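Local atomic coordinates of 3-oxoacyl-[acyl-carrier-protein] synthase (Arabidopsis thaliana, PDB entry 2IX4), a protein that catalyses the chain-elongating condensation of mitochondrial fatty acid synthesis, joining a fatty acyl group to two carbons from malonyl-ACP with release of carbon dioxide. Residues Glu341-Ser345 and Gly346-Phe350; Asp391-Asp395 and Lys396-Pro400. All coordinates share one frame; numbering follows the deposited sequence.

Interaction 1. Residues Glu341-Ser345 and Gly346-Phe350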
ATOM      1  N   GLU A 341     -13.736  -4.913 -33.393  1.00 28.12           N
ATOM      2  CA  GLU A 341     -15.038  -5.167 -34.024  1.00 28.59           C
ATOM      3  C   GLU A 341     -16.152  -5.419 -33.000  1.00 28.55           C
ATOM      4  O   GLU A 341     -17.292  -4.999 -33.202  1.00 28.47           O
ATOM      5  CB  GLU A 341     -14.946  -6.338 -35.014  1.00 28.86           C
ATOM      6  CG  GLU A 341     -13.619  -6.446 -35.779  1.00 30.05           C
ATOM      7  CD  GLU A 341     -13.409  -5.326 -36.787  1.00 31.74           C
ATOM      8  OE1 GLU A 341     -12.643  -4.387 -36.481  1.00 32.74           O
ATOM      9  OE2 GLU A 341     -14.007  -5.382 -37.884  1.00 32.73           O
ATOM     10  N   HIS A 342     -15.807  -6.091 -31.901  1.00 28.57           N
ATOM     11  CA  HIS A 342     -16.748  -6.377 -30.813  1.00 28.58           C
ATOM     12  C   HIS A 342     -17.277  -5.096 -30.162  1.00 28.72           C
ATOM     13  O   HIS A 342     -18.409  -5.060 -29.676  1.00 28.70           O
ATOM     14  CB  HIS A 342     -16.087  -7.283 -29.768  1.00 28.46           C
ATOM     15  CG  HIS A 342     -17.009  -7.730 -28.674  1.00 28.16           C
ATOM     16  ND1 HIS A 342     -18.075  -8.574 -28.898  1.00 27.85           N
ATOM     17  CD2 HIS A 342     -17.008  -7.465 -27.346  1.00 27.77           C
ATOM     18  CE1 HIS A 342     -18.701  -8.799 -27.756  1.00 27.81           C
ATOM     19  NE2 HIS A 342     -18.072  -8.141 -26.798  1.00 27.63           N
ATOM     20  N   ALA A 343     -16.453  -4.049 -30.171  1.00 28.88           N
ATOM     21  CA  ALA A 343     -16.818  -2.756 -29.597  1.00 28.95           C
ATOM     22  C   ALA A 343     -17.443  -1.808 -30.621  1.00 29.05           C
ATOM     23  O   ALA A 343     -18.450  -1.157 -30.329  1.00 29.08           O
ATOM     24  CB  ALA A 343     -15.606  -2.104 -28.948  1.00 29.02           C
ATOM     25  N   THR A 344     -16.842  -1.737 -31.810  1.00 28.97           N
ATOM     26  CA  THR A 344     -17.269  -0.795 -32.852  1.00 29.02           C
ATOM     27  C   THR A 344     -18.597  -1.168 -33.517  1.00 28.90           C
ATOM     28  O   THR A 344     -19.217  -0.329 -34.173  1.00 29.07           O
ATOM     29  CB  THR A 344     -16.188  -0.604 -33.945  1.00 28.99           C
ATOM     30  OG1 THR A 344     -15.920  -1.857 -34.585  1.00 29.18           O
ATOM     31  CG2 THR A 344     -14.897  -0.050 -33.344  1.00 29.29           C
ATOM     32  N   SER A 345     -19.022  -2.421 -33.353  1.00 28.69           N
ATOM     33  CA  SER A 345     -20.306  -2.883 -33.885  1.00 28.30           C
ATOM     34  C   SER A 345     -21.457  -2.585 -32.922  1.00 28.04           C
ATOM     35  O   SER A 345     -22.627  -2.683 -33.294  1.00 28.17           O
ATOM     36  CB  SER A 345     -20.260  -4.384 -34.194  1.00 28.37           C
ATOM     37  OG  SER A 345     -20.145  -5.152 -33.006  1.00 28.18           O
ATOM     38  N   GLY A 346     -21.114  -2.228 -31.688  1.00 27.64           N
ATOM     39  CA  GLY A 346     -22.105  -1.929 -30.660  1.00 27.11           C
ATOM     40  C   GLY A 346     -22.495  -3.130 -29.819  1.00 26.73           C
ATOM     41  O   GLY A 346     -23.384  -3.033 -28.971  1.00 26.85           O
ATOM     42  N   THR A 347     -21.826  -4.259 -30.053  1.00 26.21           N
ATOM     43  CA  THR A 347     -22.085  -5.495 -29.312  1.00 25.70           C
ATOM     44  C   THR A 347     -21.638  -5.382 -27.852  1.00 25.37           C
ATOM     45  O   THR A 347     -22.353  -5.816 -26.947  1.00 25.44           O
ATOM     46  CB  THR A 347     -21.406  -6.716 -29.978  1.00 25.76           C
ATOM     47  OG1 THR A 347     -21.757  -6.767 -31.366  1.00 25.89           O
ATOM     48  CG2 THR A 347     -21.839  -8.018 -29.304  1.00 25.70           C
ATOM     49  N   LEU A 348     -20.459  -4.799 -27.633  1.00 24.78           N
ATOM     50  CA  LEU A 348     -19.928  -4.625 -26.282  1.00 24.21           C
ATOM     51  C   LEU A 348     -20.695  -3.553 -25.512  1.00 23.73           C
ATOM     52  O   LEU A 348     -20.853  -2.425 -25.989  1.00 23.75           O
ATOM     53  CB  LEU A 348     -18.428  -4.283 -26.315  1.00 24.18           C
ATOM     54  CG  LEU A 348     -17.733  -3.959 -24.984  1.00 24.09           C
ATOM     55  CD1 LEU A 348     -17.532  -5.205 -24.118  1.00 23.84           C
ATOM     56  CD2 LEU A 348     -16.404  -3.261 -25.224  1.00 23.82           C
ATOM     57  N   ALA A 349     -21.169  -3.923 -24.325  1.00 23.07           N
ATOM     58  CA  ALA A 349     -21.780  -2.974 -23.404  1.00 22.43           C
ATOM     59  C   ALA A 349     -20.709  -2.422 -22.478  1.00 21.97           C
ATOM     60  O   ALA A 349     -19.942  -3.182 -21.890  1.00 21.71           O
ATOM     61  CB  ALA A 349     -22.885  -3.644 -22.596  1.00 22.41           C
ATOM     62  N   PHE A 350     -20.645  -1.100 -22.366  1.00 21.43           N
ATOM     63  CA  PHE A 350     -19.733  -0.471 -21.419  1.00 21.05           C
ATOM     64  C   PHE A 350     -20.291   0.825 -20.850  1.00 20.92           C
ATOM     65  O   PHE A 350     -21.040   1.539 -21.515  1.00 20.92           O
ATOM     66  CB  PHE A 350     -18.334  -0.267 -22.025  1.00 20.93           C
ATOM     67  CG  PHE A 350     -18.288   0.732 -23.140  1.00 20.60           C
ATOM     68  CD1 PHE A 350     -17.880   2.038 -22.899  1.00 20.47           C
ATOM     69  CD2 PHE A 350     -18.632   0.364 -24.437  1.00 20.73           C
ATOM     70  CE1 PHE A 350     -17.827   2.967 -23.931  1.00 20.10           C
ATOM     71  CE2 PHE A 350     -18.585   1.288 -25.477  1.00 20.34           C
ATOM     72  CZ  PHE A 350     -18.182   2.591 -25.222  1.00 20.34           C
TER
HETATM   73  O   HOH W   1     -19.831  -0.948 -28.075  1.00 33.56           O
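Leu348 folds back on His342 and Ala343, six and five residues earlier in the chain. A chi1 of 175° turns CG of Leu348 away from its own N, and the side chain divides its contacts: CB and CD1 share the imidazole, while CD2 turns to Ala343. Leu348 CB lies 3.4 Å from His342 O and packs on His342 CD2; Leu348 CD1 touches His342 CD2 and NE2, and Leu348 CD2 meets Ala343 CB at 4.0 Å. Leu348 N passes over one imidazole face, displaced toward the rim, and donates to His342 O at 2.9 Å. Thr347 CG2 also touches the ring, 3.6 Å from His342 CE1. Shortening His342 to an alanine is likely to strip Leu348 CB and Thr347 CG2 of their aromatic neighbour and leave Ile314 O without the partner it has in NE2. Thr347 OG1 donates to Ser345 OG at 2.8 Å, and that hydroxyl donates in turn to Glu341 O in the carbonyl plane. Gly346 leaves helical angles with a positive phi of 92°, a glycine C-cap turn, and its N bonds to Ala343 O at 3.2 Å from above the carbonyl plane. One water bridges Ala343 O and Leu348 O. The turn links helix 341-344 to strand 349-351, with Leu348 also packed on Ile335 and Phe339 of helix 325-339 and on Val317 of strand 316-318.

Interaction 2. Residues Asp391-Asp395 and Lys396-Pro400; sequences DPIFD and KRFMP
The ring of Phe394 is sandwiched between two aliphatic groups. Pro400 CD sits over the centre of one face as a CH-pi contact, 3.6 Å from the centroid of the Phe394 ring and 8° off its normal, and Ile393 CG2 is centred over the opposite face. At the edge, near the ring plane, lie Asp391 N and Phe398 O, the latter 3.3 Å from Phe394 CD2; Phe239, outside the segments, meets this ring edge-to-face. The Phe398 ring has Phe394 CD2 over one face, offset toward the rim, and Ile393 O at its edge; the two ring planes are inclined at 48°, with centroids 5.2 Å apart. Met399 SD adds an oblique Met-aromatic contact to the Phe394 ring. Ile393 N bonds to Asp391 OD1, an Asx turn within the type I turn Asp391-Phe394. The Asp395 carboxylate holds the next turn: its chi1 of 62° puts CG between the backbone N and the carbonyl carbon, where OD1 accepts from Arg397 N at 2.9 Å, as in an Asx turn, and from Phe398 N at 2.7 Å, the latter nearly in line with the C-O bond. Asp395 N donates to Phe398 O at 2.9 Å. OD2 makes a long charge pairing over the Arg397 guanidinium face. This loop connects strands 380-381 and 405-406, and Ile393, Phe394 and Phe398 lay their side chains on helix 325-339.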
ATOM      1  N   ASP A 391     -18.570  11.945 -26.529  1.00 24.99           N
ATOM      2  CA  ASP A 391     -17.264  12.276 -27.099  1.00 25.16           C
ATOM      3  C   ASP A 391     -17.192  11.898 -28.586  1.00 25.20           C
ATOM      4  O   ASP A 391     -17.710  10.850 -28.975  1.00 25.04           O
ATOM      5  CB  ASP A 391     -16.164  11.560 -26.299  1.00 25.16           C
ATOM      6  CG  ASP A 391     -14.768  12.067 -26.627  1.00 25.35           C
ATOM      7  OD1 ASP A 391     -14.206  11.647 -27.661  1.00 25.72           O
ATOM      8  OD2 ASP A 391     -14.228  12.878 -25.846  1.00 25.31           O
ATOM      9  N   PRO A 392     -16.570  12.761 -29.420  1.00 25.45           N
ATOM     10  CA  PRO A 392     -16.382  12.524 -30.858  1.00 25.65           C
ATOM     11  C   PRO A 392     -15.879  11.130 -31.241  1.00 25.94           C
ATOM     12  O   PRO A 392     -16.145  10.678 -32.355  1.00 25.89           O
ATOM     13  CB  PRO A 392     -15.339  13.570 -31.246  1.00 25.62           C
ATOM     14  CG  PRO A 392     -15.593  14.690 -30.327  1.00 25.72           C
ATOM     15  CD  PRO A 392     -16.032  14.078 -29.022  1.00 25.37           C
ATOM     16  N   ILE A 393     -15.159  10.464 -30.339  1.00 26.35           N
ATOM     17  CA  ILE A 393     -14.684   9.099 -30.585  1.00 26.84           C
ATOM     18  C   ILE A 393     -15.851   8.116 -30.767  1.00 27.00           C
ATOM     19  O   ILE A 393     -15.729   7.119 -31.480  1.00 27.00           O
ATOM     20  CB  ILE A 393     -13.704   8.602 -29.472  1.00 26.90           C
ATOM     21  CG1 ILE A 393     -12.884   7.404 -29.970  1.00 27.33           C
ATOM     22  CG2 ILE A 393     -14.445   8.270 -28.170  1.00 27.07           C
ATOM     23  CD1 ILE A 393     -11.612   7.146 -29.186  1.00 28.23           C
ATOM     24  N   PHE A 394     -16.981   8.424 -30.135  1.00 27.23           N
ATOM     25  CA  PHE A 394     -18.152   7.559 -30.169  1.00 27.59           C
ATOM     26  C   PHE A 394     -19.049   7.837 -31.369  1.00 28.05           C
ATOM     27  O   PHE A 394     -19.116   8.966 -31.866  1.00 28.23           O
ATOM     28  CB  PHE A 394     -18.954   7.696 -28.873  1.00 27.34           C
ATOM     29  CG  PHE A 394     -18.175   7.344 -27.636  1.00 26.93           C
ATOM     30  CD1 PHE A 394     -17.900   8.310 -26.676  1.00 26.51           C
ATOM     31  CD2 PHE A 394     -17.713   6.046 -27.432  1.00 26.40           C
ATOM     32  CE1 PHE A 394     -17.181   7.988 -25.530  1.00 26.14           C
ATOM     33  CE2 PHE A 394     -16.991   5.717 -26.292  1.00 25.93           C
ATOM     34  CZ  PHE A 394     -16.728   6.688 -25.338  1.00 25.88           C
ATOM     35  N   ASP A 395     -19.729   6.793 -31.834  1.00 28.58           N
ATOM     36  CA  ASP A 395     -20.714   6.917 -32.904  1.00 29.09           C
ATOM     37  C   ASP A 395     -21.975   6.129 -32.557  1.00 29.34           C
ATOM     38  O   ASP A 395     -22.104   5.615 -31.443  1.00 29.60           O
ATOM     39  CB  ASP A 395     -20.125   6.486 -34.259  1.00 29.15           C
ATOM     40  CG  ASP A 395     -19.692   5.019 -34.292  1.00 29.52           C
ATOM     41  OD1 ASP A 395     -20.258   4.181 -33.557  1.00 29.52           O
ATOM     42  OD2 ASP A 395     -18.782   4.699 -35.085  1.00 30.53           O
ATOM     43  N   LYS A 396     -22.892   6.030 -33.515  1.00 29.53           N
ATOM     44  CA  LYS A 396     -24.163   5.322 -33.329  1.00 29.73           C
ATOM     45  C   LYS A 396     -24.021   3.930 -32.703  1.00 29.43           C
ATOM     46  O   LYS A 396     -24.847   3.527 -31.880  1.00 29.58           O
ATOM     47  CB  LYS A 396     -24.940   5.259 -34.652  1.00 29.96           C
ATOM     48  CG  LYS A 396     -24.108   4.866 -35.878  1.00 31.03           C
ATOM     49  CD  LYS A 396     -24.671   5.501 -37.145  1.00 32.74           C
ATOM     50  CE  LYS A 396     -24.160   4.810 -38.405  1.00 33.85           C
ATOM     51  NZ  LYS A 396     -24.839   3.499 -38.643  1.00 34.69           N
ATOM     52  N   ARG A 397     -22.961   3.217 -33.077  1.00 29.07           N
ATOM     53  CA  ARG A 397     -22.718   1.859 -32.590  1.00 28.66           C
ATOM     54  C   ARG A 397     -21.792   1.824 -31.368  1.00 27.95           C
ATOM     55  O   ARG A 397     -22.169   1.309 -30.311  1.00 27.88           O
ATOM     56  CB  ARG A 397     -22.173   0.978 -33.720  1.00 28.96           C
ATOM     57  CG  ARG A 397     -23.226   0.569 -34.744  1.00 30.03           C
ATOM     58  CD  ARG A 397     -22.606   0.093 -36.048  1.00 32.15           C
ATOM     59  NE  ARG A 397     -22.065   1.201 -36.838  1.00 33.70           N
ATOM     60  CZ  ARG A 397     -20.778   1.364 -37.138  1.00 34.69           C
ATOM     61  NH1 ARG A 397     -19.871   0.482 -36.728  1.00 35.12           N
ATOM     62  NH2 ARG A 397     -20.395   2.409 -37.861  1.00 34.92           N
ATOM     63  N   PHE A 398     -20.587   2.370 -31.521  1.00 26.94           N
ATOM     64  CA  PHE A 398     -19.613   2.432 -30.429  1.00 25.97           C
ATOM     65  C   PHE A 398     -19.972   3.573 -29.477  1.00 25.22           C
ATOM     66  O   PHE A 398     -19.669   4.734 -29.747  1.00 24.93           O
ATOM     67  CB  PHE A 398     -18.192   2.588 -30.990  1.00 25.99           C
ATOM     68  CG  PHE A 398     -17.119   2.618 -29.940  1.00 25.96           C
ATOM     69  CD1 PHE A 398     -17.034   1.616 -28.977  1.00 25.85           C
ATOM     70  CD2 PHE A 398     -16.178   3.641 -29.925  1.00 26.06           C
ATOM     71  CE1 PHE A 398     -16.039   1.641 -28.008  1.00 25.88           C
ATOM     72  CE2 PHE A 398     -15.181   3.675 -28.961  1.00 25.83           C
ATOM     73  CZ  PHE A 398     -15.110   2.673 -28.001  1.00 26.12           C
ATOM     74  N   MET A 399     -20.622   3.226 -28.368  1.00 24.43           N
ATOM     75  CA  MET A 399     -21.273   4.203 -27.494  1.00 23.78           C
ATOM     76  C   MET A 399     -21.462   3.634 -26.085  1.00 23.14           C
ATOM     77  O   MET A 399     -21.916   2.498 -25.939  1.00 22.86           O
ATOM     78  CB  MET A 399     -22.636   4.586 -28.093  1.00 23.93           C
ATOM     79  CG  MET A 399     -23.404   5.685 -27.371  1.00 24.36           C
ATOM     80  SD  MET A 399     -22.646   7.318 -27.514  1.00 26.13           S
ATOM     81  CE  MET A 399     -22.963   7.740 -29.226  1.00 25.74           C
ATOM     82  N   PRO A 400     -21.117   4.419 -25.041  1.00 22.59           N
ATOM     83  CA  PRO A 400     -21.376   3.965 -23.674  1.00 22.33           C
ATOM     84  C   PRO A 400     -22.869   3.933 -23.361  1.00 22.11           C
ATOM     85  O   PRO A 400     -23.636   4.692 -23.958  1.00 21.95           O
ATOM     86  CB  PRO A 400     -20.677   5.020 -22.813  1.00 22.23           C
ATOM     87  CG  PRO A 400     -20.649   6.246 -23.663  1.00 22.43           C
ATOM     88  CD  PRO A 400     -20.470   5.745 -25.067  1.00 22.50           C
TER

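In the fold
Interactions 1 and 2 are two separate turns on one side of the chain, the first closing well before the second opens; their centres are about 10 Å apart, and both pack against helix 325-339. Each has a buried apolar side and a more exposed polar side. In 341-350 the inner side is one leucine beside an imidazole, leading into a strand of the main sheet; in 391-400, without regular secondary structure, two phenylalanines and a proline fill it. Outside, hydroxyls serve the first turn and a carboxylate the second. They meet directly: Phe350 CZ comes 3.5 Å from Phe394 CE2, Ala343 touches Phe398, and Arg397 NH1 is 2.8 Å from Thr344 O. Both lie away from the active site.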